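Local coordinates for inulin fructotransferase (Bacillus sp. snu-7, PDB 2INV), which probably breaks down inulin by intramolecular fructosyl transfer, acting as a lyase that releases a cyclic difructose anhydride, at residues P277-L282 with Y317-I322; N289-N294 with N327-N332; D331-Y336 with H367-V372; Q349-L354 with H376-A381; N361-N366 with L389-A394. All blocks are in the same frame, centred on the assembly; numbering follows the deposited sequence.

Contact 1: P277-L282 with Y317-I322; sequences PGMLRL and YGVVHI
Tyr317 holds its CG anti to the backbone N (chi1 -172°), while Arg281 starts anti to its carbonyl carbon and runs extended from CG to NE, so the phenol edge meets the arginine stem. The two side chains cross at about a right angle. Arg281 CD lies 3.2 Å from Tyr317 OH, near the ring plane, and His321 CD2 lies over one ring face. Tyr317 CE2 sits over one face of the guanidinium, and the two planes are 69° apart. Tyr317 CD2 is 3.6 Å from Gly278 CA, where a side chain would strike the ring. Arg281 NE gives a nearly straight 2.8 Å bond to a lone pair of Gly278 O, and its NH2 bonds Arg254 O. With an alanine here, Gly278 O would probably lose this donor and the Tyr317 ring edge its neighbour. Beyond this turn, strands 280-282 and 320-322 pair in parallel as successive coils of a right-handed beta-helix. His321 N bonds Leu280 O at 2.9 Å, and Leu282 N bonds His321 O at 2.7 Å. Ile322 CD1 packs against Leu282 CB at 3.7 Å. Backbone bonds join the coils, while the guanidinium serves main-chain oxygens and ties the turn to the strand.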
# COMPACT_ATOMS: atom_id res chain seq x y z
N PRO A 277 22.80 -14.91 -6.64
CA PRO A 277 22.92 -14.12 -7.86
C PRO A 277 21.54 -14.02 -8.53
O PRO A 277 20.70 -14.90 -8.36
CB PRO A 277 23.90 -14.94 -8.68
CG PRO A 277 24.87 -15.37 -7.65
CD PRO A 277 24.01 -15.74 -6.44
N GLY A 278 21.32 -12.94 -9.26
CA GLY A 278 20.06 -12.74 -9.96
C GLY A 278 18.80 -12.64 -9.12
O GLY A 278 17.83 -13.37 -9.35
N MSE A 279 18.78 -11.71 -8.17
CA MSE A 279 17.62 -11.51 -7.30
C MSE A 279 16.51 -10.81 -8.09
O MSE A 279 15.32 -11.06 -7.88
CB MSE A 279 18.01 -10.65 -6.09
CG MSE A 279 18.71 -11.42 -4.99
SE MSE A 279 19.89 -10.37 -3.89
CE MSE A 279 21.36 -10.10 -5.12
N LEU A 280 16.92 -9.95 -9.02
CA LEU A 280 16.00 -9.18 -9.85
C LEU A 280 16.36 -9.51 -11.30
O LEU A 280 17.42 -9.11 -11.78
CB LEU A 280 16.20 -7.68 -9.60
CG LEU A 280 14.75 -6.94 -9.91
CD1 LEU A 280 14.77 -5.64 -9.12
CD2 LEU A 280 14.66 -6.83 -11.39
N ARG A 281 15.47 -10.22 -12.00
CA ARG A 281 15.76 -10.61 -13.38
C ARG A 281 14.79 -10.12 -14.45
O ARG A 281 13.58 -10.26 -14.35
CB ARG A 281 15.86 -12.13 -13.48
CG ARG A 281 16.89 -12.75 -12.55
CD ARG A 281 17.02 -14.24 -12.83
NE ARG A 281 17.45 -14.99 -11.65
CZ ARG A 281 17.65 -16.30 -11.64
NH1 ARG A 281 17.47 -17.01 -12.74
NH2 ARG A 281 18.03 -16.91 -10.52
N LEU A 282 15.36 -9.53 -15.50
CA LEU A 282 14.60 -9.05 -16.65
C LEU A 282 15.13 -9.86 -17.82
O LEU A 282 16.17 -9.57 -18.41
CB LEU A 282 14.80 -7.55 -16.87
CG LEU A 282 13.51 -6.76 -16.60
CD1 LEU A 282 13.05 -6.98 -15.17
CD2 LEU A 282 13.75 -5.28 -16.86
N TYR A 317 26.58 -13.06 -13.04
CA TYR A 317 25.22 -13.00 -13.56
C TYR A 317 24.68 -11.63 -13.15
O TYR A 317 23.89 -11.01 -13.88
CB TYR A 317 24.34 -14.09 -12.93
CG TYR A 317 22.96 -14.23 -13.55
CD1 TYR A 317 22.78 -14.91 -14.75
CD2 TYR A 317 21.82 -13.71 -12.92
CE1 TYR A 317 21.51 -15.08 -15.32
CE2 TYR A 317 20.54 -13.86 -13.49
CZ TYR A 317 20.40 -14.55 -14.68
OH TYR A 317 19.15 -14.72 -15.23
N GLY A 318 25.12 -11.17 -11.98
CA GLY A 318 24.68 -9.89 -11.47
C GLY A 318 23.51 -10.02 -10.51
O GLY A 318 22.67 -10.90 -10.67
N VAL A 319 23.46 -9.15 -9.50
CA VAL A 319 22.36 -9.18 -8.54
C VAL A 319 21.12 -8.75 -9.31
O VAL A 319 20.00 -9.20 -9.04
CB VAL A 319 22.59 -8.20 -7.37
CG1 VAL A 319 23.99 -8.36 -6.83
CG2 VAL A 319 22.38 -6.77 -7.85
N VAL A 320 21.34 -7.85 -10.27
CA VAL A 320 20.27 -7.36 -11.13
C VAL A 320 20.69 -7.66 -12.55
O VAL A 320 21.72 -7.16 -13.04
CB VAL A 320 20.05 -5.85 -10.94
CG1 VAL A 320 19.10 -5.33 -12.02
CG2 VAL A 320 19.47 -5.58 -9.56
N HIS A 321 19.88 -8.47 -13.21
CA HIS A 321 20.14 -8.92 -14.56
C HIS A 321 19.12 -8.37 -15.55
O HIS A 321 17.91 -8.63 -15.42
CB HIS A 321 20.13 -10.45 -14.54
CG HIS A 321 20.60 -11.09 -15.80
ND1 HIS A 321 19.82 -11.17 -16.93
CD2 HIS A 321 21.77 -11.69 -16.10
CE1 HIS A 321 20.49 -11.81 -17.87
NE2 HIS A 321 21.68 -12.14 -17.39
N ILE A 322 19.59 -7.61 -16.53
CA ILE A 322 18.71 -7.00 -17.52
C ILE A 322 19.00 -7.41 -18.96
O ILE A 322 20.13 -7.26 -19.46
CB ILE A 322 18.79 -5.47 -17.46
CG1 ILE A 322 18.62 -4.99 -16.01
CG2 ILE A 322 17.69 -4.86 -18.33
CD1 ILE A 322 17.27 -5.25 -15.42

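Contact 2: N289-N294 with N327-N332; sequences NLITAN and NLISDN
Asn289 and Asn327 lie side by side as rungs of an asparagine ladder, a motif of right-handed parallel beta-helices, and Asn294 with Asn332 belong to a second ladder. The amide planes of the first pair are 9° apart. Asn327 OD1 accepts two bonds of 2.8 Å, from Asn289 N and from Asn289 ND2. In the second pair Asn332 OD1 takes Asn294 N at 3.0 Å on a lone pair, plus a weak bond from Asn294 ND2. Replacing Asn332 by an alanine would probably leave Asn294 N without its acceptor and break the ladder at this rung. The backbone bonds are those of parallel strands: Leu328 N to Asn289 O, Ile291 N to Leu328 O, and Ser330 N to Ile291 O. Apolar packing is lighter. Leu290 CD1 touches Leu328 CD2 at 3.7 Å, the two leucines pointing the same way. The hydroxyls of Thr292 and Ser330 both face a neighbouring subunit, where Asp331 of that chain bonds them. Asn332 ND2 also bonds Asn366 OD1 of the next coil. Ile291 O is gripped twice: besides Ser330 N, it receives Asn332 ND2 at 3.1 Å from above its carbonyl plane.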
# COMPACT_ATOMS: atom_id res chain seq x y z
N ASN A 289 10.90 -0.88 -18.81
CA ASN A 289 10.50 -1.06 -17.42
C ASN A 289 11.27 -0.16 -16.47
O ASN A 289 12.43 0.18 -16.70
CB ASN A 289 10.67 -2.52 -17.02
CG ASN A 289 9.92 -3.46 -17.93
OD1 ASN A 289 8.69 -3.59 -17.85
ND2 ASN A 289 10.64 -4.11 -18.84
N LEU A 290 10.59 0.22 -15.39
CA LEU A 290 11.16 1.08 -14.37
C LEU A 290 11.47 0.31 -13.10
O LEU A 290 10.57 -0.26 -12.46
CB LEU A 290 10.18 2.22 -14.08
CG LEU A 290 10.53 3.23 -12.99
CD1 LEU A 290 11.77 4.02 -13.37
CD2 LEU A 290 9.34 4.17 -12.80
N ILE A 291 12.75 0.28 -12.74
CA ILE A 291 13.22 -0.40 -11.54
C ILE A 291 13.89 0.72 -10.76
O ILE A 291 15.04 1.07 -11.03
CB ILE A 291 14.26 -1.46 -11.88
CG1 ILE A 291 13.77 -2.29 -13.07
CG2 ILE A 291 14.51 -2.35 -10.67
CD1 ILE A 291 12.56 -3.13 -12.76
N THR A 292 13.18 1.26 -9.78
CA THR A 292 13.73 2.38 -9.03
C THR A 292 13.32 2.42 -7.57
O THR A 292 12.32 1.81 -7.18
CB THR A 292 13.30 3.68 -9.73
OG1 THR A 292 14.05 4.79 -9.21
CG2 THR A 292 11.81 3.93 -9.51
N ALA A 293 14.10 3.15 -6.78
CA ALA A 293 13.82 3.31 -5.35
C ALA A 293 13.68 1.98 -4.59
O ALA A 293 12.85 1.86 -3.69
CB ALA A 293 12.55 4.13 -5.17
N ASN A 294 14.52 1.01 -4.93
CA ASN A 294 14.48 -0.29 -4.27
C ASN A 294 15.76 -0.53 -3.48
O ASN A 294 16.84 -0.06 -3.87
CB ASN A 294 14.36 -1.43 -5.29
CG ASN A 294 13.09 -1.35 -6.10
OD1 ASN A 294 11.99 -1.60 -5.60
ND2 ASN A 294 13.22 -0.99 -7.37
N ASN A 327 15.07 0.09 -20.46
CA ASN A 327 14.72 -0.04 -19.05
C ASN A 327 15.50 0.99 -18.24
O ASN A 327 16.64 1.34 -18.60
CB ASN A 327 15.04 -1.46 -18.57
CG ASN A 327 14.25 -2.52 -19.31
OD1 ASN A 327 13.02 -2.61 -19.18
ND2 ASN A 327 14.94 -3.33 -20.10
N LEU A 328 14.89 1.49 -17.17
CA LEU A 328 15.55 2.49 -16.32
C LEU A 328 15.77 1.97 -14.90
O LEU A 328 14.83 1.94 -14.08
CB LEU A 328 14.72 3.78 -16.25
CG LEU A 328 15.23 4.84 -15.26
CD1 LEU A 328 16.60 5.34 -15.70
CD2 LEU A 328 14.25 6.00 -15.20
N ILE A 329 17.00 1.58 -14.61
CA ILE A 329 17.37 1.08 -13.30
C ILE A 329 18.05 2.24 -12.58
O ILE A 329 19.22 2.54 -12.84
CB ILE A 329 18.34 -0.11 -13.40
CG1 ILE A 329 17.75 -1.19 -14.32
CG2 ILE A 329 18.62 -0.69 -12.03
CD1 ILE A 329 18.09 -1.00 -15.79
N SER A 330 17.32 2.88 -11.66
CA SER A 330 17.88 4.03 -10.96
C SER A 330 17.44 4.17 -9.52
O SER A 330 16.54 3.46 -9.05
CB SER A 330 17.50 5.30 -11.72
OG SER A 330 16.09 5.40 -11.83
N ASP A 331 18.08 5.11 -8.83
CA ASP A 331 17.78 5.40 -7.44
C ASP A 331 17.61 4.15 -6.58
O ASP A 331 16.67 4.06 -5.79
CB ASP A 331 16.52 6.26 -7.38
CG ASP A 331 16.28 6.85 -6.02
OD1 ASP A 331 17.26 7.29 -5.39
OD2 ASP A 331 15.11 6.88 -5.58
N ASN A 332 18.52 3.19 -6.75
CA ASN A 332 18.50 1.94 -5.99
C ASN A 332 19.73 1.88 -5.08
O ASN A 332 20.77 2.45 -5.41
CB ASN A 332 18.54 0.73 -6.95
CG ASN A 332 17.32 0.63 -7.83
OD1 ASN A 332 16.19 0.53 -7.35
ND2 ASN A 332 17.53 0.64 -9.15

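Contact 3: D331-Y336 with H367-V372; sequences DNLFAY and HVVSDV
Tyr336 lies against Ser370, Asp371 and Val372 at the end of a parallel strand pair, where two successive coils of the right-handed beta-helix lie next to each other. Its CB is 3.9 Å from Ser370 CB. With CG anti to the backbone N (chi1 -179°), the ring is carried out past the end of strand 367-370. CD1 comes to 3.9 Å from Asp371 OD2, which lies at the ring edge, and the carboxylate plane is turned 38° from the ring. CE1 then meets Val372 CG2 at 4.2 Å. The tip lies beyond these residues, and its OH bonds Asp315 OD1. Pro350 and Ile343 also pack on this ring.

Before the tyrosine in the chain, the strands run within 9° of parallel. Phe334 N bonds His367 O, Val369 N bonds Phe334 O, and Tyr336 N bonds Val369 O at 2.7 Å. A longer bond of 3.3 Å, from Asp371 N to Tyr336 O, follows where the second strand leaves the sheet. Phe334 shares the tyrosine's face. Its CB packs on Val368 CG2 at 4.1 Å, and its ring presents an edge to His367 O. Gln352 and Ile353 of strand 351-357 pack on the Phe334 side chain. On the face of Leu333, Ala335, His367 and Val369 the neighbour is another chain: Glu288, Asn289 and Asn326 of the third subunit pack there. Within its own segment, Ser370 OG bonds Val372 O at 2.7 Å in the carbonyl plane.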
# COMPACT_ATOMS: atom_id res chain seq x y z
N ASP A 331 18.08 5.11 -8.83
CA ASP A 331 17.78 5.40 -7.44
C ASP A 331 17.61 4.15 -6.58
O ASP A 331 16.67 4.06 -5.79
CB ASP A 331 16.52 6.26 -7.38
CG ASP A 331 16.28 6.85 -6.02
OD1 ASP A 331 17.26 7.29 -5.39
OD2 ASP A 331 15.11 6.88 -5.58
N ASN A 332 18.52 3.19 -6.75
CA ASN A 332 18.50 1.94 -5.99
C ASN A 332 19.73 1.88 -5.08
O ASN A 332 20.77 2.45 -5.41
CB ASN A 332 18.54 0.73 -6.95
CG ASN A 332 17.32 0.63 -7.83
OD1 ASN A 332 16.19 0.53 -7.35
ND2 ASN A 332 17.53 0.64 -9.15
N LEU A 333 19.61 1.20 -3.94
CA LEU A 333 20.74 1.07 -3.03
C LEU A 333 21.15 -0.40 -2.94
O LEU A 333 20.37 -1.24 -2.50
CB LEU A 333 20.39 1.60 -1.63
CG LEU A 333 21.57 1.90 -0.68
CD1 LEU A 333 21.05 2.55 0.60
CD2 LEU A 333 22.33 0.63 -0.34
N PHE A 334 22.37 -0.70 -3.39
CA PHE A 334 22.89 -2.07 -3.37
C PHE A 334 23.84 -2.31 -2.20
O PHE A 334 24.89 -1.68 -2.10
CB PHE A 334 23.64 -2.39 -4.67
CG PHE A 334 22.77 -2.39 -5.90
CD1 PHE A 334 22.35 -1.19 -6.46
CD2 PHE A 334 22.41 -3.58 -6.51
CE1 PHE A 334 21.58 -1.17 -7.62
CE2 PHE A 334 21.63 -3.58 -7.67
CZ PHE A 334 21.22 -2.37 -8.22
N ALA A 335 23.47 -3.24 -1.32
CA ALA A 335 24.30 -3.59 -0.16
C ALA A 335 24.72 -5.04 -0.36
O ALA A 335 23.93 -5.96 -0.18
CB ALA A 335 23.50 -3.44 1.12
N TYR A 336 25.97 -5.23 -0.75
CA TYR A 336 26.50 -6.55 -1.02
C TYR A 336 27.57 -6.99 -0.03
O TYR A 336 28.65 -6.39 0.07
CB TYR A 336 27.02 -6.58 -2.46
CG TYR A 336 27.59 -7.89 -2.94
CD1 TYR A 336 28.84 -8.32 -2.50
CD2 TYR A 336 26.89 -8.69 -3.84
CE1 TYR A 336 29.39 -9.51 -2.96
CE2 TYR A 336 27.43 -9.88 -4.31
CZ TYR A 336 28.68 -10.29 -3.86
OH TYR A 336 29.23 -11.46 -4.32
N HIS A 367 23.60 3.53 -5.66
CA HIS A 367 24.66 3.47 -4.67
C HIS A 367 25.02 2.03 -4.30
O HIS A 367 24.17 1.26 -3.86
CB HIS A 367 24.26 4.23 -3.41
CG HIS A 367 25.34 4.33 -2.38
ND1 HIS A 367 25.12 4.12 -1.04
CD2 HIS A 367 26.66 4.62 -2.50
CE1 HIS A 367 26.25 4.29 -0.37
NE2 HIS A 367 27.20 4.60 -1.24
N VAL A 368 26.29 1.69 -4.49
CA VAL A 368 26.77 0.35 -4.18
C VAL A 368 27.66 0.35 -2.95
O VAL A 368 28.51 1.23 -2.78
CB VAL A 368 27.57 -0.24 -5.36
CG1 VAL A 368 28.17 -1.59 -4.95
CG2 VAL A 368 26.67 -0.41 -6.57
N VAL A 369 27.45 -0.64 -2.10
CA VAL A 369 28.23 -0.80 -0.89
C VAL A 369 28.58 -2.27 -0.87
O VAL A 369 27.70 -3.12 -0.90
CB VAL A 369 27.40 -0.50 0.38
CG1 VAL A 369 28.29 -0.58 1.60
CG2 VAL A 369 26.74 0.86 0.26
N SER A 370 29.87 -2.57 -0.82
CA SER A 370 30.25 -3.96 -0.78
C SER A 370 31.57 -4.15 -0.09
O SER A 370 32.44 -3.27 -0.09
CB SER A 370 30.29 -4.56 -2.20
OG SER A 370 31.31 -3.96 -2.97
N ASP A 371 31.71 -5.32 0.51
CA ASP A 371 32.90 -5.69 1.26
C ASP A 371 34.06 -6.01 0.33
O ASP A 371 35.21 -6.12 0.78
CB ASP A 371 32.59 -6.90 2.14
CG ASP A 371 32.20 -8.12 1.32
OD1 ASP A 371 32.54 -9.25 1.73
OD2 ASP A 371 31.55 -7.94 0.27
N VAL A 372 33.77 -6.14 -0.96
CA VAL A 372 34.81 -6.47 -1.91
C VAL A 372 34.77 -5.58 -3.13
O VAL A 372 33.77 -4.92 -3.40
CB VAL A 372 34.69 -7.93 -2.37
CG1 VAL A 372 34.81 -8.87 -1.19
CG2 VAL A 372 33.34 -8.14 -3.06

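Contact 4: Q349-L354 with H376-A381; sequences QPTQIL and HVVLDA
Val378 gives up the most surface here, because its two methyls meet two different residues. CG1 stands anti to the backbone N (chi1 172°) and touches Leu354 CD1 at 3.7 Å. CG2 takes the position beside the N and rests on Thr351 CG2 at 3.6 Å. Thr351 and Val378 cross at about a right angle. Leu354 CD1 leans toward the opposing strand, to within 3.4 Å of Val378 O. The segments belong to adjacent coils of a right-handed parallel beta-helix, and each turns a corner, at Gln352 and at His376. His376 buries nearly as much surface, but it meets the other segment through its backbone. Its O accepts Ile353 N at 2.8 Å, with the donor above the carbonyl plane (41° out of it). Gln352 CB crowds the same oxygen at 3.3 Å. His376 CB points away from the other segment, and the ring ND1 bonds Ser391 O. Past the corner the pairing becomes regular, and Val378 N bonds Ile353 O at 2.7 Å. Ile353 and Val377 share the other face, with Ile353 CB 4.2 Å from Val377 CG2. Both pack on Val363 of strand 362-370.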
# COMPACT_ATOMS: atom_id res chain seq x y z
N GLN A 349 35.21 -10.33 -9.49
CA GLN A 349 34.57 -9.19 -8.87
C GLN A 349 33.08 -9.33 -9.10
O GLN A 349 32.63 -9.53 -10.23
CB GLN A 349 35.06 -7.89 -9.51
CG GLN A 349 36.35 -7.34 -8.92
CD GLN A 349 36.56 -5.88 -9.28
OE1 GLN A 349 35.62 -5.08 -9.23
NE2 GLN A 349 37.78 -5.52 -9.64
N PRO A 350 32.30 -9.26 -8.02
CA PRO A 350 30.84 -9.36 -8.07
C PRO A 350 30.26 -8.25 -8.94
O PRO A 350 30.74 -7.11 -8.91
CB PRO A 350 30.45 -9.23 -6.61
CG PRO A 350 31.52 -10.04 -5.95
CD PRO A 350 32.79 -9.62 -6.67
N THR A 351 29.24 -8.58 -9.72
CA THR A 351 28.59 -7.60 -10.59
C THR A 351 27.26 -7.19 -9.98
O THR A 351 26.38 -8.03 -9.78
CB THR A 351 28.32 -8.17 -12.00
OG1 THR A 351 29.56 -8.48 -12.64
CG2 THR A 351 27.55 -7.16 -12.85
N GLN A 352 27.11 -5.91 -9.66
CA GLN A 352 25.87 -5.44 -9.09
C GLN A 352 24.81 -5.38 -10.18
O GLN A 352 23.74 -5.99 -10.06
CB GLN A 352 26.03 -4.05 -8.46
CG GLN A 352 26.95 -4.01 -7.22
CD GLN A 352 26.67 -5.12 -6.23
OE1 GLN A 352 25.53 -5.34 -5.81
NE2 GLN A 352 27.74 -5.82 -5.84
N ILE A 353 25.10 -4.64 -11.24
CA ILE A 353 24.14 -4.53 -12.34
C ILE A 353 24.73 -4.99 -13.67
O ILE A 353 25.75 -4.48 -14.14
CB ILE A 353 23.62 -3.08 -12.49
CG1 ILE A 353 22.84 -2.70 -11.24
CG2 ILE A 353 22.74 -2.96 -13.73
CD1 ILE A 353 22.46 -1.23 -11.17
N LEU A 354 24.08 -5.97 -14.28
CA LEU A 354 24.51 -6.50 -15.56
C LEU A 354 23.46 -6.27 -16.63
O LEU A 354 22.30 -6.68 -16.49
CB LEU A 354 24.82 -8.00 -15.49
CG LEU A 354 25.10 -8.64 -16.85
CD1 LEU A 354 26.36 -8.04 -17.45
CD2 LEU A 354 25.25 -10.14 -16.68
N HIS A 376 30.07 -2.25 -10.26
CA HIS A 376 28.73 -1.74 -10.04
C HIS A 376 27.84 -1.97 -11.25
O HIS A 376 26.66 -2.29 -11.12
CB HIS A 376 28.79 -0.24 -9.74
CG HIS A 376 29.53 0.08 -8.48
ND1 HIS A 376 29.47 1.32 -7.89
CD2 HIS A 376 30.35 -0.67 -7.71
CE1 HIS A 376 30.22 1.32 -6.80
NE2 HIS A 376 30.77 0.13 -6.67
N VAL A 377 28.41 -1.77 -12.43
CA VAL A 377 27.65 -1.95 -13.64
C VAL A 377 28.52 -2.57 -14.72
O VAL A 377 29.66 -2.18 -14.92
CB VAL A 377 27.09 -0.61 -14.15
CG1 VAL A 377 26.20 -0.85 -15.35
CG2 VAL A 377 26.34 0.10 -13.05
N VAL A 378 27.96 -3.55 -15.40
CA VAL A 378 28.66 -4.21 -16.48
C VAL A 378 27.73 -4.23 -17.68
O VAL A 378 26.59 -4.67 -17.60
CB VAL A 378 29.04 -5.66 -16.14
CG1 VAL A 378 29.61 -6.35 -17.38
CG2 VAL A 378 30.07 -5.68 -15.03
N LEU A 379 28.23 -3.71 -18.79
CA LEU A 379 27.46 -3.69 -20.02
C LEU A 379 28.14 -4.70 -20.92
O LEU A 379 29.31 -4.56 -21.27
CB LEU A 379 27.49 -2.30 -20.66
CG LEU A 379 27.07 -1.03 -19.85
CD1 LEU A 379 25.76 -0.88 -19.59
CD2 LEU A 379 27.82 -0.73 -18.76
N ASP A 380 27.38 -5.72 -21.27
CA ASP A 380 27.86 -6.79 -22.11
C ASP A 380 28.05 -6.33 -23.56
O ASP A 380 27.35 -5.42 -24.02
CB ASP A 380 26.88 -7.95 -21.99
CG ASP A 380 27.34 -9.18 -22.72
OD1 ASP A 380 27.91 -10.10 -22.09
OD2 ASP A 380 27.10 -9.24 -23.94
N ALA A 381 29.00 -6.94 -24.26
CA ALA A 381 29.33 -6.57 -25.64
C ALA A 381 28.14 -6.55 -26.61
O ALA A 381 28.26 -6.03 -27.72
CB ALA A 381 30.42 -7.50 -26.16

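Contact 5: N361-N366 with L389-A394; sequences NVVALN and LDSGTA
Near the C-terminal end of the right-handed parallel beta-helix, Ala364 pairs with Leu389 in a parallel bridge, and Asn366 lies level with Ser391, joining strand 362-364 to the coil that follows. Leu389 N bonds Val363 O at 2.8 Å, and Ala364 CB packs on Leu389 CB at 3.8 Å. The chain turns a corner at Leu365. Asp390, level with it, also has positive phi, which keeps the two segments in step here. A weak bond from Asn366 N to Asp390 O continues the pairing past the turn.

Asn366 is the rung that follows Asn332 in an asparagine ladder. Its OD1 accepts Asn332 ND2, and its ND2 bonds Ile329 O. In the next coil Ser391 stands where another asparagine might be expected. It offers a hydroxyl instead of an amide, and Asn366 ND2 reaches Ser391 OG only through a weak bond of 3.3 Å. Val363 CG1 also lies near this oxygen, at 3.8 Å.

The corner residues face the trimer interface. Leu365 and Asp390 pack on Ala364 and Leu389 of the third subunit, and the second subunit presents the same two residues to Ala364 and Leu389 here. Asp390 OD2 forms salt bridges with Arg407 of its own chain and with Arg407 of the third subunit.

Two donors meet at one carbonyl of the turn. Leu365 N and Ser391 OG, each 3.0 Å from Leu389 O, approach it from opposite faces of its plane.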
# COMPACT_ATOMS: atom_id res chain seq x y z
N ASN A 361 19.39 0.98 -22.56
CA ASN A 361 19.15 0.88 -21.13
C ASN A 361 19.87 2.01 -20.42
O ASN A 361 20.97 2.41 -20.81
CB ASN A 361 19.54 -0.49 -20.61
CG ASN A 361 18.60 -1.56 -21.11
OD1 ASN A 361 17.44 -1.65 -20.67
ND2 ASN A 361 19.07 -2.39 -22.03
N VAL A 362 19.21 2.54 -19.39
CA VAL A 362 19.76 3.65 -18.62
C VAL A 362 19.93 3.27 -17.16
O VAL A 362 18.99 2.81 -16.51
CB VAL A 362 18.82 4.86 -18.74
CG1 VAL A 362 19.35 6.02 -17.90
CG2 VAL A 362 18.70 5.28 -20.20
N VAL A 363 21.14 3.46 -16.65
CA VAL A 363 21.46 3.14 -15.27
C VAL A 363 22.01 4.39 -14.58
O VAL A 363 23.15 4.79 -14.82
CB VAL A 363 22.48 1.99 -15.22
CG1 VAL A 363 22.87 1.70 -13.79
CG2 VAL A 363 21.89 0.75 -15.88
N ALA A 364 21.18 5.00 -13.74
CA ALA A 364 21.57 6.21 -13.03
C ALA A 364 21.29 6.21 -11.53
O ALA A 364 20.33 5.59 -11.06
CB ALA A 364 20.91 7.41 -13.68
N LEU A 365 22.13 6.93 -10.80
CA LEU A 365 22.04 7.08 -9.35
C LEU A 365 21.74 5.78 -8.60
O LEU A 365 20.65 5.58 -8.06
CB LEU A 365 20.99 8.13 -8.98
CG LEU A 365 21.02 8.57 -7.52
CD1 LEU A 365 22.41 9.07 -7.16
CD2 LEU A 365 19.99 9.66 -7.28
N ASN A 366 22.74 4.90 -8.57
CA ASN A 366 22.66 3.62 -7.88
C ASN A 366 23.87 3.54 -6.96
O ASN A 366 25.01 3.49 -7.42
CB ASN A 366 22.69 2.47 -8.90
CG ASN A 366 21.42 2.37 -9.70
OD1 ASN A 366 20.38 1.93 -9.20
ND2 ASN A 366 21.48 2.80 -10.96
N LEU A 389 25.04 6.71 -15.40
CA LEU A 389 25.27 7.95 -14.68
C LEU A 389 25.29 7.75 -13.17
O LEU A 389 24.45 7.03 -12.62
CB LEU A 389 24.15 8.96 -14.94
CG LEU A 389 23.52 9.15 -16.31
CD1 LEU A 389 22.38 10.15 -16.19
CD2 LEU A 389 24.56 9.65 -17.28
N ASP A 390 26.23 8.41 -12.51
CA ASP A 390 26.32 8.36 -11.07
C ASP A 390 26.02 7.00 -10.45
O ASP A 390 25.21 6.88 -9.54
CB ASP A 390 25.38 9.42 -10.50
CG ASP A 390 25.55 10.76 -11.20
OD1 ASP A 390 26.71 11.11 -11.50
OD2 ASP A 390 24.55 11.47 -11.43
N SER A 391 26.70 5.97 -10.95
CA SER A 391 26.52 4.62 -10.43
C SER A 391 27.88 3.97 -10.18
O SER A 391 28.00 2.74 -10.14
CB SER A 391 25.70 3.78 -11.42
OG SER A 391 24.39 4.28 -11.53
N GLY A 392 28.90 4.81 -10.00
CA GLY A 392 30.23 4.30 -9.73
C GLY A 392 31.33 5.05 -10.46
O GLY A 392 31.07 5.78 -11.43
N THR A 393 32.57 4.87 -10.00
CA THR A 393 33.71 5.52 -10.64
C THR A 393 33.98 4.73 -11.90
O THR A 393 33.46 3.64 -12.08
CB THR A 393 34.96 5.49 -9.73
OG1 THR A 393 34.63 6.04 -8.45
CG2 THR A 393 36.09 6.31 -10.36
N ALA A 394 34.81 5.28 -12.78
CA ALA A 394 35.12 4.60 -14.03
C ALA A 394 35.70 3.21 -13.82
O ALA A 394 35.56 2.34 -14.69
CB ALA A 394 36.09 5.44 -14.85

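All five contacts join consecutive coils in the C-terminal half of the beta-helix. Contacts 1 and 4 continue one another, since strands 320-323 and 351-357 are neighbours; their centres are 10 Å apart. Contact 3 shares strand 328-337 with contact 2 and strand 362-370 with contact 5; the centres of contacts 2 and 5 are 11 Å apart. These three meet the other subunits, while contacts 1 and 4 touch no other chain. Contact 1 does not touch the sugar: the side chain of Met279 is about 11 Å from a fructose, and the pocket residue Phe275 lies just before its first segment. The side chain of Asn294 in contact 2 is about 10 Å from a phosphonate.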